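Local structure of L-lysine 6-oxidase (Marinomonas mediterranea, 3WEU) at residues H6-V11 with M434-I439; V268-F273 with P460-A466; E72-D76 with S189-L193; I29-P33 with P253-N257. The protein oxidises the epsilon-amino group of L-lysine with a cysteine tryptophylquinone cofactor, releasing ammonium and the hydrogen peroxide that makes the enzyme antibacterial. All coordinates share one frame; numbering follows the deposited sequence. Where two conformers were deposited one is given.

Contact 1. Residues H6-V11 with M434-I439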
loop_
_atom_site.group_PDB
_atom_site.type_symbol
_atom_site.label_atom_id
_atom_site.label_comp_id
_atom_site.label_asym_id
_atom_site.label_seq_id
_atom_site.Cartn_x
_atom_site.Cartn_y
_atom_site.Cartn_z
ATOM N N HIS A 6 31.368 11.821 -36.482
ATOM C CA HIS A 6 31.783 10.943 -35.392
ATOM C C HIS A 6 31.574 11.625 -34.039
ATOM O O HIS A 6 31.804 12.848 -33.901
ATOM C CB HIS A 6 33.213 10.516 -35.542
ATOM C CG HIS A 6 33.472 9.747 -36.790
ATOM N ND1 HIS A 6 33.068 8.439 -36.946
ATOM C CD2 HIS A 6 34.103 10.094 -37.949
ATOM C CE1 HIS A 6 33.386 8.032 -38.169
ATOM N NE2 HIS A 6 34.034 9.013 -38.784
ATOM N N PRO A 7 31.228 10.847 -33.018
ATOM C CA PRO A 7 31.005 9.378 -33.092
ATOM C C PRO A 7 29.707 9.016 -33.886
ATOM O O PRO A 7 28.783 9.800 -33.995
ATOM C CB PRO A 7 30.753 8.999 -31.619
ATOM C CG PRO A 7 30.151 10.227 -31.016
ATOM C CD PRO A 7 30.964 11.374 -31.663
ATOM N N SER A 8 29.654 7.809 -34.414
ATOM C CA SER A 8 28.416 7.304 -35.057
ATOM C C SER A 8 27.239 7.164 -34.081
ATOM O O SER A 8 26.044 7.362 -34.468
ATOM C CB SER A 8 28.745 5.983 -35.767
ATOM O OG SER A 8 28.999 4.981 -34.822
ATOM N N ILE A 9 27.515 6.828 -32.822
ATOM C CA ILE A 9 26.510 6.765 -31.826
ATOM C C ILE A 9 27.030 7.541 -30.616
ATOM O O ILE A 9 27.874 7.063 -29.907
ATOM C CB ILE A 9 26.130 5.319 -31.429
ATOM C CG1 ILE A 9 25.588 4.518 -32.629
ATOM C CG2 ILE A 9 25.053 5.370 -30.364
ATOM C CD1 ILE A 9 25.408 2.997 -32.401
ATOM N N GLY A 10 26.509 8.740 -30.389
ATOM C CA GLY A 10 26.963 9.540 -29.256
ATOM C C GLY A 10 26.339 9.086 -27.947
ATOM O O GLY A 10 25.281 8.462 -27.930
ATOM N N VAL A 11 27.003 9.422 -26.845
ATOM C CA VAL A 11 26.526 9.062 -25.554
ATOM C C VAL A 11 26.617 10.211 -24.614
ATOM O O VAL A 11 27.691 10.718 -24.411
ATOM C CB VAL A 11 27.340 7.861 -25.004
ATOM C CG1 VAL A 11 26.954 7.561 -23.546
ATOM C CG2 VAL A 11 27.131 6.650 -25.918
ATOM N N MET A 434 36.926 7.309 -32.497
ATOM C CA MET A 434 35.853 8.152 -31.949
ATOM C C MET A 434 34.520 7.392 -31.840
ATOM O O MET A 434 33.702 7.602 -30.884
ATOM C CB MET A 434 35.674 9.353 -32.862
ATOM C CG MET A 434 36.940 10.200 -32.955
ATOM S SD MET A 434 36.530 11.639 -34.045
ATOM C CE MET A 434 35.326 12.328 -32.985
ATOM N N ASP A 435 34.389 6.372 -32.698
ATOM C CA ASP A 435 33.200 5.567 -32.671
ATOM C C ASP A 435 33.247 4.547 -31.528
ATOM O O ASP A 435 32.220 4.203 -30.981
ATOM C CB ASP A 435 33.019 4.803 -33.966
ATOM C CG ASP A 435 32.587 5.694 -35.129
ATOM O OD1 ASP A 435 32.226 6.879 -34.885
ATOM O OD2 ASP A 435 32.614 5.145 -36.281
ATOM N N THR A 436 34.432 4.065 -31.185
ATOM C CA THR A 436 34.492 3.107 -30.069
ATOM C C THR A 436 34.399 3.801 -28.712
ATOM O O THR A 436 33.921 3.197 -27.736
ATOM C CB THR A 436 35.741 2.235 -30.185
ATOM O OG1 THR A 436 36.909 3.038 -30.046
ATOM C CG2 THR A 436 35.748 1.519 -31.500
ATOM N N ALA A 437 34.854 5.067 -28.634
ATOM C CA ALA A 437 34.989 5.741 -27.363
ATOM C C ALA A 437 33.670 6.111 -26.755
ATOM O O ALA A 437 33.648 6.363 -25.577
ATOM C CB ALA A 437 35.818 7.002 -27.477
ATOM N N SER A 438 32.606 6.204 -27.542
ATOM C CA SER A 438 31.326 6.538 -26.979
ATOM C C SER A 438 30.686 5.274 -26.428
ATOM O O SER A 438 30.506 5.112 -25.195
ATOM C CB SER A 438 30.429 7.175 -28.048
ATOM O OG SER A 438 30.440 6.369 -29.221
ATOM N N ILE A 439 30.344 4.376 -27.341
ATOM C CA ILE A 439 29.593 3.182 -26.974
ATOM C C ILE A 439 30.429 2.112 -26.294
ATOM O O ILE A 439 29.879 1.209 -25.692
ATOM C CB ILE A 439 28.807 2.613 -28.143
ATOM C CG1 ILE A 439 29.688 2.351 -29.327
ATOM C CG2 ILE A 439 27.700 3.581 -28.527
ATOM C CD1 ILE A 439 28.980 1.433 -30.326
HETATM O O HOH W 1 29.722 5.239 -31.993
#
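His6 and Asp435 meet ring edge to carboxylate, their planes turned 47° apart. ND1 of His6 gives a nearly straight hydrogen bond to OD1 of Asp435 (2.7 Å); OD1 lies close to the ring plane, while ND1 comes to the syn side of the carboxylate, tilted well out of its plane. The same oxygen takes a second bond from the opposite face, where the backbone N of Ser8 stands 2.8 Å from Asp435 OD1. Asp435 thus spans the cis peptide bond between His6 and Pro7. The side chain of Met434 bends at its last torsion (chi3 64°), which lays CE alongside the CB of His6 at 3.8 Å; its sulfur sits oblique to the imidazole. Three residues on from Asp435, Ser438 OG donates to Ile9 O (2.7 Å), using a first torsion of 49° that holds the hydroxyl between its own N and carbonyl carbon. Beyond it the CG2 methyls of Ile9 and Ile439 touch at 3.7 Å, the two side chains slanting across each other. A water joins Ile9 N to Asp435 O. Helix 433-439 is thereby fastened along strand 4-13, itself bonded to Lys64, Trp243 and Val245 of the same sheet. Two N-H donors converging on one buried carboxylate oxygen would be expected to favour the ionised aspartate, and the short bond is consistent with a proton on ND1.

Contact 2. Residues V268-F273 with P460-A466. With EDO (1,2-ethanediol), chain O.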
loop_
_atom_site.group_PDB
_atom_site.type_symbol
_atom_site.label_atom_id
_atom_site.label_comp_id
_atom_site.label_asym_id
_atom_site.label_seq_id
_atom_site.Cartn_x
_atom_site.Cartn_y
_atom_site.Cartn_z
ATOM N N VAL A 268 28.452 -7.571 -34.562
ATOM C CA VAL A 268 27.433 -7.425 -35.574
ATOM C C VAL A 268 28.051 -7.103 -36.923
ATOM O O VAL A 268 27.667 -7.709 -37.979
ATOM C CB VAL A 268 26.377 -6.380 -35.166
ATOM C CG1 VAL A 268 25.433 -6.048 -36.322
ATOM C CG2 VAL A 268 25.560 -6.836 -34.014
ATOM N N GLY A 269 29.024 -6.219 -36.904
ATOM C CA GLY A 269 29.727 -5.796 -38.108
ATOM C C GLY A 269 30.472 -6.907 -38.825
ATOM O O GLY A 269 30.435 -7.041 -40.088
ATOM N N VAL A 270 31.187 -7.680 -38.023
ATOM C CA VAL A 270 32.012 -8.762 -38.542
ATOM C C VAL A 270 31.102 -9.816 -39.160
ATOM O O VAL A 270 31.362 -10.312 -40.261
ATOM C CB VAL A 270 32.912 -9.357 -37.400
ATOM C CG1 VAL A 270 33.531 -10.670 -37.818
ATOM C CG2 VAL A 270 34.026 -8.372 -37.069
ATOM N N ARG A 271 30.041 -10.181 -38.438
ATOM C CA ARG A 271 29.171 -11.282 -38.854
ATOM C C ARG A 271 28.094 -10.848 -39.866
ATOM O O ARG A 271 27.483 -11.699 -40.527
ATOM C CB ARG A 271 28.500 -11.921 -37.661
ATOM C CG ARG A 271 29.442 -12.726 -36.751
ATOM C CD ARG A 271 28.731 -13.445 -35.565
ATOM N NE ARG A 271 28.111 -12.461 -34.682
ATOM C CZ ARG A 271 26.847 -12.054 -34.751
ATOM N NH1 ARG A 271 26.425 -11.068 -33.973
ATOM N NH2 ARG A 271 25.965 -12.622 -35.599
ATOM N N ASN A 272 27.850 -9.571 -40.008
ATOM C CA ASN A 272 26.798 -9.146 -40.928
ATOM C C ASN A 272 27.164 -8.170 -42.012
ATOM O O ASN A 272 26.434 -8.050 -42.974
ATOM C CB ASN A 272 25.624 -8.566 -40.172
ATOM C CG ASN A 272 24.970 -9.584 -39.285
ATOM O OD1 ASN A 272 24.252 -10.453 -39.752
ATOM N ND2 ASN A 272 25.240 -9.505 -38.004
ATOM N N PHE A 273 28.230 -7.419 -41.856
ATOM C CA PHE A 273 28.532 -6.335 -42.782
ATOM C C PHE A 273 29.918 -6.451 -43.316
ATOM O O PHE A 273 30.430 -5.480 -43.801
ATOM C CB PHE A 273 28.328 -4.989 -42.069
ATOM C CG PHE A 273 26.927 -4.741 -41.688
ATOM C CD1 PHE A 273 26.021 -4.286 -42.677
ATOM C CD2 PHE A 273 26.460 -4.914 -40.385
ATOM C CE1 PHE A 273 24.706 -4.066 -42.348
ATOM C CE2 PHE A 273 25.117 -4.699 -40.073
ATOM C CZ PHE A 273 24.264 -4.272 -41.039
ATOM N N PRO A 460 21.179 -6.839 -36.714
ATOM C CA PRO A 460 21.780 -6.116 -37.770
ATOM C C PRO A 460 20.805 -5.284 -38.593
ATOM O O PRO A 460 21.275 -4.320 -39.250
ATOM C CB PRO A 460 22.372 -7.197 -38.679
ATOM C CG PRO A 460 21.637 -8.444 -38.344
ATOM C CD PRO A 460 21.361 -8.283 -36.878
ATOM N N VAL A 461 19.523 -5.622 -38.544
ATOM C CA VAL A 461 18.572 -4.856 -39.383
ATOM C C VAL A 461 18.380 -3.388 -38.976
ATOM O O VAL A 461 17.823 -2.602 -39.742
ATOM C CB VAL A 461 17.215 -5.535 -39.509
ATOM C CG1 VAL A 461 17.346 -7.017 -39.910
ATOM C CG2 VAL A 461 16.401 -5.338 -38.263
ATOM N N ILE A 462 18.830 -2.982 -37.776
ATOM C CA ILE A 462 18.776 -1.574 -37.423
ATOM C C ILE A 462 19.919 -0.750 -37.915
ATOM O O ILE A 462 19.916 0.459 -37.726
ATOM C CB ILE A 462 18.620 -1.364 -35.901
ATOM C CG1 ILE A 462 19.904 -1.664 -35.141
ATOM C CG2 ILE A 462 17.483 -2.189 -35.366
ATOM C CD1 ILE A 462 19.929 -1.077 -33.761
ATOM N N TYR A 463 20.907 -1.369 -38.531
ATOM C CA TYR A 463 22.095 -0.714 -39.018
ATOM C C TYR A 463 22.131 -0.606 -40.497
ATOM O O TYR A 463 21.762 -1.532 -41.185
ATOM C CB TYR A 463 23.357 -1.496 -38.677
ATOM C CG TYR A 463 23.639 -1.698 -37.160
ATOM C CD1 TYR A 463 23.148 -2.780 -36.493
ATOM C CD2 TYR A 463 24.406 -0.797 -36.439
ATOM C CE1 TYR A 463 23.332 -2.949 -35.123
ATOM C CE2 TYR A 463 24.635 -0.952 -35.090
ATOM C CZ TYR A 463 24.100 -2.030 -34.425
ATOM O OH TYR A 463 24.383 -2.150 -33.095
ATOM N N LYS A 464 22.680 0.478 -41.004
ATOM C CA LYS A 464 22.976 0.533 -42.435
ATOM C C LYS A 464 24.367 0.055 -42.748
ATOM O O LYS A 464 24.639 -0.304 -43.884
ATOM C CB LYS A 464 22.706 1.951 -42.993
ATOM C CG LYS A 464 23.212 3.089 -42.133
ATOM C CD LYS A 464 22.761 4.414 -42.748
ATOM C CE LYS A 464 23.296 5.600 -41.990
ATOM N NZ LYS A 464 24.778 5.724 -42.208
ATOM N N ASP A 465 25.285 0.081 -41.783
ATOM C CA ASP A 465 26.574 -0.576 -41.923
ATOM C C ASP A 465 27.140 -0.688 -40.493
ATOM O O ASP A 465 26.517 -0.198 -39.530
ATOM C CB ASP A 465 27.506 0.295 -42.801
ATOM C CG ASP A 465 28.668 -0.464 -43.382
ATOM O OD1 ASP A 465 29.045 -1.607 -42.970
ATOM O OD2 ASP A 465 29.294 0.138 -44.283
ATOM N N ALA A 466 28.274 -1.339 -40.331
ATOM C CA ALA A 466 28.872 -1.534 -39.023
ATOM C C ALA A 466 28.971 -0.177 -38.294
ATOM O O ALA A 466 29.401 0.797 -38.909
ATOM C CB ALA A 466 30.251 -2.119 -39.192
HETATM C C1 EDO O . 25.511 -16.052 -36.989
HETATM O O1 EDO O . 26.126 -14.899 -37.573
HETATM C C2 EDO O . 26.217 -17.157 -37.725
HETATM O O2 EDO O . 27.601 -16.767 -37.876
#
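Phe273 lays its ring against the loop 460-466, and the contact is carried by apolar packing, with no hydrogen bond between the segments. Aliphatic against aromatic comes first: CZ of Phe273 presses on CB of Tyr463 at 3.8 Å, the two side chains running roughly perpendicular, while CE2 of Phe273 reaches Pro460 CB. Val268 CG1 packs 3.9 Å from Tyr463 CE1 and also touches Pro460. A CH-pi contact covers one face of the Phe273 ring, where Asp465 CA stands 4.1 Å from the centroid and 21° off the normal. Polar atoms also border the ring: Ala466 N over a face, and Pro460 O in plane at the edge, 3.5 Å from Phe273 CZ. Hydrogen bonds act inside each segment instead. With CG beside the backbone N (chi1 -63°), the Asn272 amide rests on Pro460 CB, and Asn272 ND2 returns to Val268 O (3.0 Å) in the carbonyl plane. Asp465 OD1 accepts from Ala466 N, and Ala466 CB abuts the bare CA of Gly269 at 3.9 Å. Arg271 turns elsewhere, to a 1,2-ethanediol and Asp267. The C-terminal end of helix 261-272 thus sits on a loop leading into strand 468-469, with strands 280-281 and 286-287 flanking Val270 and Arg271.

Contact 3. Residues E72-D76 with S189-L193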
loop_
_atom_site.group_PDB
_atom_site.type_symbol
_atom_site.label_atom_id
_atom_site.label_comp_id
_atom_site.label_asym_id
_atom_site.label_seq_id
_atom_site.Cartn_x
_atom_site.Cartn_y
_atom_site.Cartn_z
ATOM N N GLU A 72 38.977 17.205 -40.476
ATOM C CA GLU A 72 37.936 17.731 -39.708
ATOM C C GLU A 72 37.529 19.018 -40.382
ATOM O O GLU A 72 38.352 19.876 -40.706
ATOM C CB GLU A 72 38.355 18.018 -38.270
ATOM C CG GLU A 72 37.113 18.355 -37.426
ATOM C CD GLU A 72 37.291 18.773 -35.947
ATOM O OE1 GLU A 72 38.423 19.029 -35.467
ATOM O OE2 GLU A 72 36.224 18.834 -35.278
ATOM N N LEU A 73 36.242 19.195 -40.446
ATOM C CA LEU A 73 35.630 20.477 -40.838
ATOM C C LEU A 73 35.083 21.219 -39.652
ATOM O O LEU A 73 34.287 20.688 -38.868
ATOM C CB LEU A 73 34.522 20.227 -41.837
ATOM C CG LEU A 73 34.954 19.479 -43.113
ATOM C CD1 LEU A 73 33.770 19.031 -43.926
ATOM C CD2 LEU A 73 35.850 20.357 -43.992
ATOM N N THR A 74 35.501 22.483 -39.525
ATOM C CA THR A 74 34.882 23.386 -38.585
ATOM C C THR A 74 34.518 24.709 -39.299
ATOM O O THR A 74 34.814 24.900 -40.463
ATOM C CB THR A 74 35.799 23.712 -37.417
ATOM O OG1 THR A 74 36.785 24.626 -37.842
ATOM C CG2 THR A 74 36.448 22.414 -36.838
ATOM N N LEU A 75 33.924 25.608 -38.546
ATOM C CA LEU A 75 33.570 26.960 -39.045
ATOM C C LEU A 75 34.787 27.706 -39.445
ATOM O O LEU A 75 34.657 28.647 -40.219
ATOM C CB LEU A 75 32.818 27.734 -37.990
ATOM C CG LEU A 75 31.439 27.220 -37.628
ATOM C CD1 LEU A 75 30.879 28.021 -36.450
ATOM C CD2 LEU A 75 30.483 27.226 -38.806
ATOM N N ASP A 76 35.976 27.265 -38.985
ATOM C CA ASP A 76 37.266 27.860 -39.420
ATOM C C ASP A 76 37.861 27.282 -40.675
ATOM O O ASP A 76 38.851 27.787 -41.156
ATOM C CB ASP A 76 38.313 27.712 -38.317
ATOM C CG ASP A 76 37.982 28.537 -37.132
ATOM O OD1 ASP A 76 37.307 29.536 -37.374
ATOM O OD2 ASP A 76 38.336 28.240 -35.975
ATOM N N SER A 189 33.333 26.803 -29.680
ATOM C CA SER A 189 33.800 28.013 -30.327
ATOM C C SER A 189 34.063 27.864 -31.826
ATOM O O SER A 189 34.235 28.858 -32.517
ATOM C CB SER A 189 35.011 28.606 -29.595
ATOM O OG SER A 189 36.109 27.804 -29.795
ATOM N N GLN A 190 34.128 26.640 -32.341
ATOM C CA GLN A 190 34.367 26.373 -33.758
ATOM C C GLN A 190 33.212 25.688 -34.454
ATOM O O GLN A 190 33.351 25.221 -35.608
ATOM C CB GLN A 190 35.631 25.531 -33.928
ATOM C CG GLN A 190 36.899 26.281 -33.521
ATOM C CD GLN A 190 38.147 25.439 -33.556
ATOM O OE1 GLN A 190 38.379 24.564 -32.720
ATOM N NE2 GLN A 190 38.996 25.710 -34.547
ATOM N N GLY A 191 32.072 25.640 -33.813
ATOM C CA GLY A 191 30.880 25.118 -34.479
ATOM C C GLY A 191 30.611 23.637 -34.278
ATOM O O GLY A 191 29.611 23.125 -34.848
ATOM N N ARG A 192 31.418 22.947 -33.451
ATOM C CA ARG A 192 31.169 21.540 -33.193
ATOM C C ARG A 192 29.949 21.415 -32.346
ATOM O O ARG A 192 29.661 22.278 -31.482
ATOM C CB ARG A 192 32.360 20.844 -32.440
ATOM C CG ARG A 192 33.691 20.869 -33.177
ATOM C CD ARG A 192 34.826 20.294 -32.302
ATOM N NE ARG A 192 36.081 20.408 -32.980
ATOM C CZ ARG A 192 36.876 21.458 -32.854
ATOM N NH1 ARG A 192 36.608 22.400 -31.966
ATOM N NH2 ARG A 192 38.000 21.472 -33.541
ATOM N N LEU A 193 29.230 20.306 -32.532
ATOM C CA LEU A 193 28.043 20.038 -31.725
ATOM C C LEU A 193 28.358 19.408 -30.373
ATOM O O LEU A 193 29.225 18.528 -30.289
ATOM C CB LEU A 193 27.145 19.099 -32.508
ATOM C CG LEU A 193 25.943 18.525 -31.761
ATOM C CD1 LEU A 193 24.946 19.579 -31.422
ATOM C CD2 LEU A 193 25.208 17.412 -32.573
#
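Arg192 and Glu72 form a side-on, two-nitrogen salt bridge between the short, weakly bonded strand 72-73 and the turn joining strands 181-187 and 193-196, at the margin of the mixed sheet. From its CB, the arginine runs extended from CG to NE. CG and CD pass by Glu72 OE2, Arg192 CD at 3.6 Å. Arg192 NE then donates to Glu72 OE2 at 2.8 Å, on its syn side, and Arg192 NH2 to Glu72 OE1 at 3.1 Å, in the guanidinium plane but above that of the carboxylate; the two planes stand 44° apart. CZ and NH2 also carry the CG2 methyl of Thr74 over one guanidinium face. At the other end of the guanidinium, NH1 gives a hydrogen bond to Gln190 OE1 and a salt bridge to Asp188, fixing the rotation of the whole group. Lys41 reaches the same Gln190 oxygen. The amide's other end, NE2, donates to Asp76 OD2. Backbone joins in as well: Leu75 N bonds to Gln190 O at 3.0 Å, and Leu75 CD1 lies 3.5 Å from Gly191 CA. Gly191 has a positive phi (93°) and presents Leu75 with a bare CA. Thr74 closes an ST turn, its OG1 accepting from Asp76 N at 3.0 Å.

Contact 4. Residues I29-P33 with P253-N257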
loop_
_atom_site.group_PDB
_atom_site.type_symbol
_atom_site.label_atom_id
_atom_site.label_comp_id
_atom_site.label_asym_id
_atom_site.label_seq_id
_atom_site.Cartn_x
_atom_site.Cartn_y
_atom_site.Cartn_z
ATOM N N ILE A 29 37.767 4.259 -24.304
ATOM C CA ILE A 29 37.060 3.223 -23.490
ATOM C C ILE A 29 37.692 3.181 -22.114
ATOM O O ILE A 29 38.892 3.075 -21.957
ATOM C CB ILE A 29 37.087 1.868 -24.163
ATOM C CG1 ILE A 29 36.411 1.933 -25.536
ATOM C CG2 ILE A 29 36.438 0.811 -23.296
ATOM C CD1 ILE A 29 36.197 0.575 -26.127
ATOM N N GLY A 30 36.883 3.384 -21.088
ATOM C CA GLY A 30 37.411 3.389 -19.707
ATOM C C GLY A 30 37.983 4.762 -19.317
ATOM O O GLY A 30 38.568 4.891 -18.273
ATOM N N GLY A 31 37.780 5.758 -20.189
ATOM C CA GLY A 31 38.310 7.070 -19.993
ATOM C C GLY A 31 37.436 7.909 -19.114
ATOM O O GLY A 31 36.186 7.777 -19.139
ATOM N N LEU A 32 38.046 8.803 -18.339
ATOM C CA LEU A 32 37.259 9.774 -17.593
ATOM C C LEU A 32 36.650 10.832 -18.531
ATOM O O LEU A 32 37.208 11.124 -19.550
ATOM C CB LEU A 32 38.122 10.452 -16.536
ATOM C CG LEU A 32 38.566 9.639 -15.335
ATOM C CD1 LEU A 32 39.584 10.394 -14.465
ATOM C CD2 LEU A 32 37.413 9.284 -14.434
ATOM N N PRO A 33 35.507 11.376 -18.208
ATOM C CA PRO A 33 35.000 12.569 -18.898
ATOM C C PRO A 33 35.851 13.792 -18.537
ATOM O O PRO A 33 36.710 13.723 -17.652
ATOM C CB PRO A 33 33.588 12.719 -18.356
ATOM C CG PRO A 33 33.708 12.171 -16.982
ATOM C CD PRO A 33 34.663 11.011 -17.082
ATOM N N PRO A 253 33.358 5.208 -14.172
ATOM C CA PRO A 253 33.719 5.341 -15.586
ATOM C C PRO A 253 35.041 4.705 -15.970
ATOM O O PRO A 253 35.187 4.307 -17.136
ATOM C CB PRO A 253 33.735 6.860 -15.792
ATOM C CG PRO A 253 33.874 7.423 -14.422
ATOM C CD PRO A 253 33.139 6.518 -13.545
ATOM N N GLU A 254 35.975 4.534 -15.025
ATOM C CA GLU A 254 37.234 3.882 -15.366
ATOM C C GLU A 254 37.134 2.368 -15.462
ATOM O O GLU A 254 38.110 1.731 -15.857
ATOM C CB GLU A 254 38.271 4.231 -14.347
ATOM C CG GLU A 254 38.593 5.701 -14.366
ATOM C CD GLU A 254 39.253 6.236 -13.090
ATOM O OE1 GLU A 254 40.343 6.882 -13.164
ATOM O OE2 GLU A 254 38.665 6.062 -11.989
ATOM N N ILE A 255 36.023 1.785 -15.046
ATOM C CA ILE A 255 35.845 0.336 -15.052
ATOM C C ILE A 255 35.017 -0.032 -16.285
ATOM O O ILE A 255 33.945 0.507 -16.507
ATOM C CB ILE A 255 35.142 -0.131 -13.768
ATOM C CG1 ILE A 255 35.994 0.343 -12.567
ATOM C CG2 ILE A 255 34.954 -1.641 -13.772
ATOM C CD1 ILE A 255 35.615 -0.088 -11.219
ATOM N N VAL A 256 35.588 -0.900 -17.118
ATOM C CA VAL A 256 35.031 -1.235 -18.419
ATOM C C VAL A 256 34.337 -2.607 -18.377
ATOM O O VAL A 256 34.853 -3.548 -17.772
ATOM C CB VAL A 256 36.214 -1.284 -19.401
ATOM C CG1 VAL A 256 35.782 -1.626 -20.814
ATOM C CG2 VAL A 256 36.963 0.047 -19.407
ATOM N N ASN A 257 33.198 -2.699 -19.039
ATOM C CA ASN A 257 32.460 -3.940 -19.196
ATOM C C ASN A 257 33.237 -4.931 -20.052
ATOM O O ASN A 257 33.833 -4.580 -21.062
ATOM C CB ASN A 257 31.071 -3.654 -19.787
ATOM C CG ASN A 257 30.207 -2.812 -18.838
ATOM O OD1 ASN A 257 29.613 -3.352 -17.921
ATOM N ND2 ASN A 257 30.198 -1.491 -19.014
HETATM O O HOH W 2 40.092 2.549 -17.323
HETATM O O HOH W 3 34.291 5.791 -19.345
#
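Gly30 and Glu254 bring two irregular loops backbone to backbone, their CA atoms 4.4 Å apart. Neither loop offers the other an N-H; carbon donors serve instead. Glu254 CA points its hydrogen almost straight at Gly30 O (3.4 Å, 167° at the hydrogen), and Gly30 CA faces Pro253 O at 3.5 Å. Gly30 adopts a positive phi of 84°, and its bare CA admits the CG2 methyl of Val256 to 3.4 Å. The other methyl of Val256, CG1, is anti to the backbone N (chi1 -180°) and packs on Ile29 CG2 at 3.5 Å, the two side chains at about a right angle. Leu32 lies along Glu254 from CG to OE1, with Leu32 CD2 3.8 Å from Glu254 CG and also against Pro253 CG, while OE2 accepts from Asp634 N. Gly30 is tied to Asn441, and Gln308 of helix 295-308 bonds the backbone of Glu254 and Val256. Water links the carbonyls, one molecule donating to Gly30 O and to Glu254 O (2.6 Å from the latter); a second lies between Gly31 O and Pro253 O. Joined through water and CH...O contacts, the loops are probably held less firmly than by direct N-H...O pairing.

Overall arrangement
Contact 1 is the buried member of the set; the others are partly buried, contact 4 lying closest to the centre of the chain and contact 3 farthest out, its centre about 32 Å from that of the chain. Contacts 1 and 3 reach the same mixed sheet at centres 18 Å apart, the one binding a helix to it through a shared carboxylate oxygen, the other latching its margin with charged groups. Contacts 1 and 4 touch, Thr436 O meeting Ile29 CG1. Helix 261-272 connects contacts 1 and 2: Ile439 packs on its beginning, Phe273 follows its end. Chemistry varies with place: direct polar bonds in contacts 1 and 3, apolar packing in contact 2, water-mediated carbonyls in contact 4.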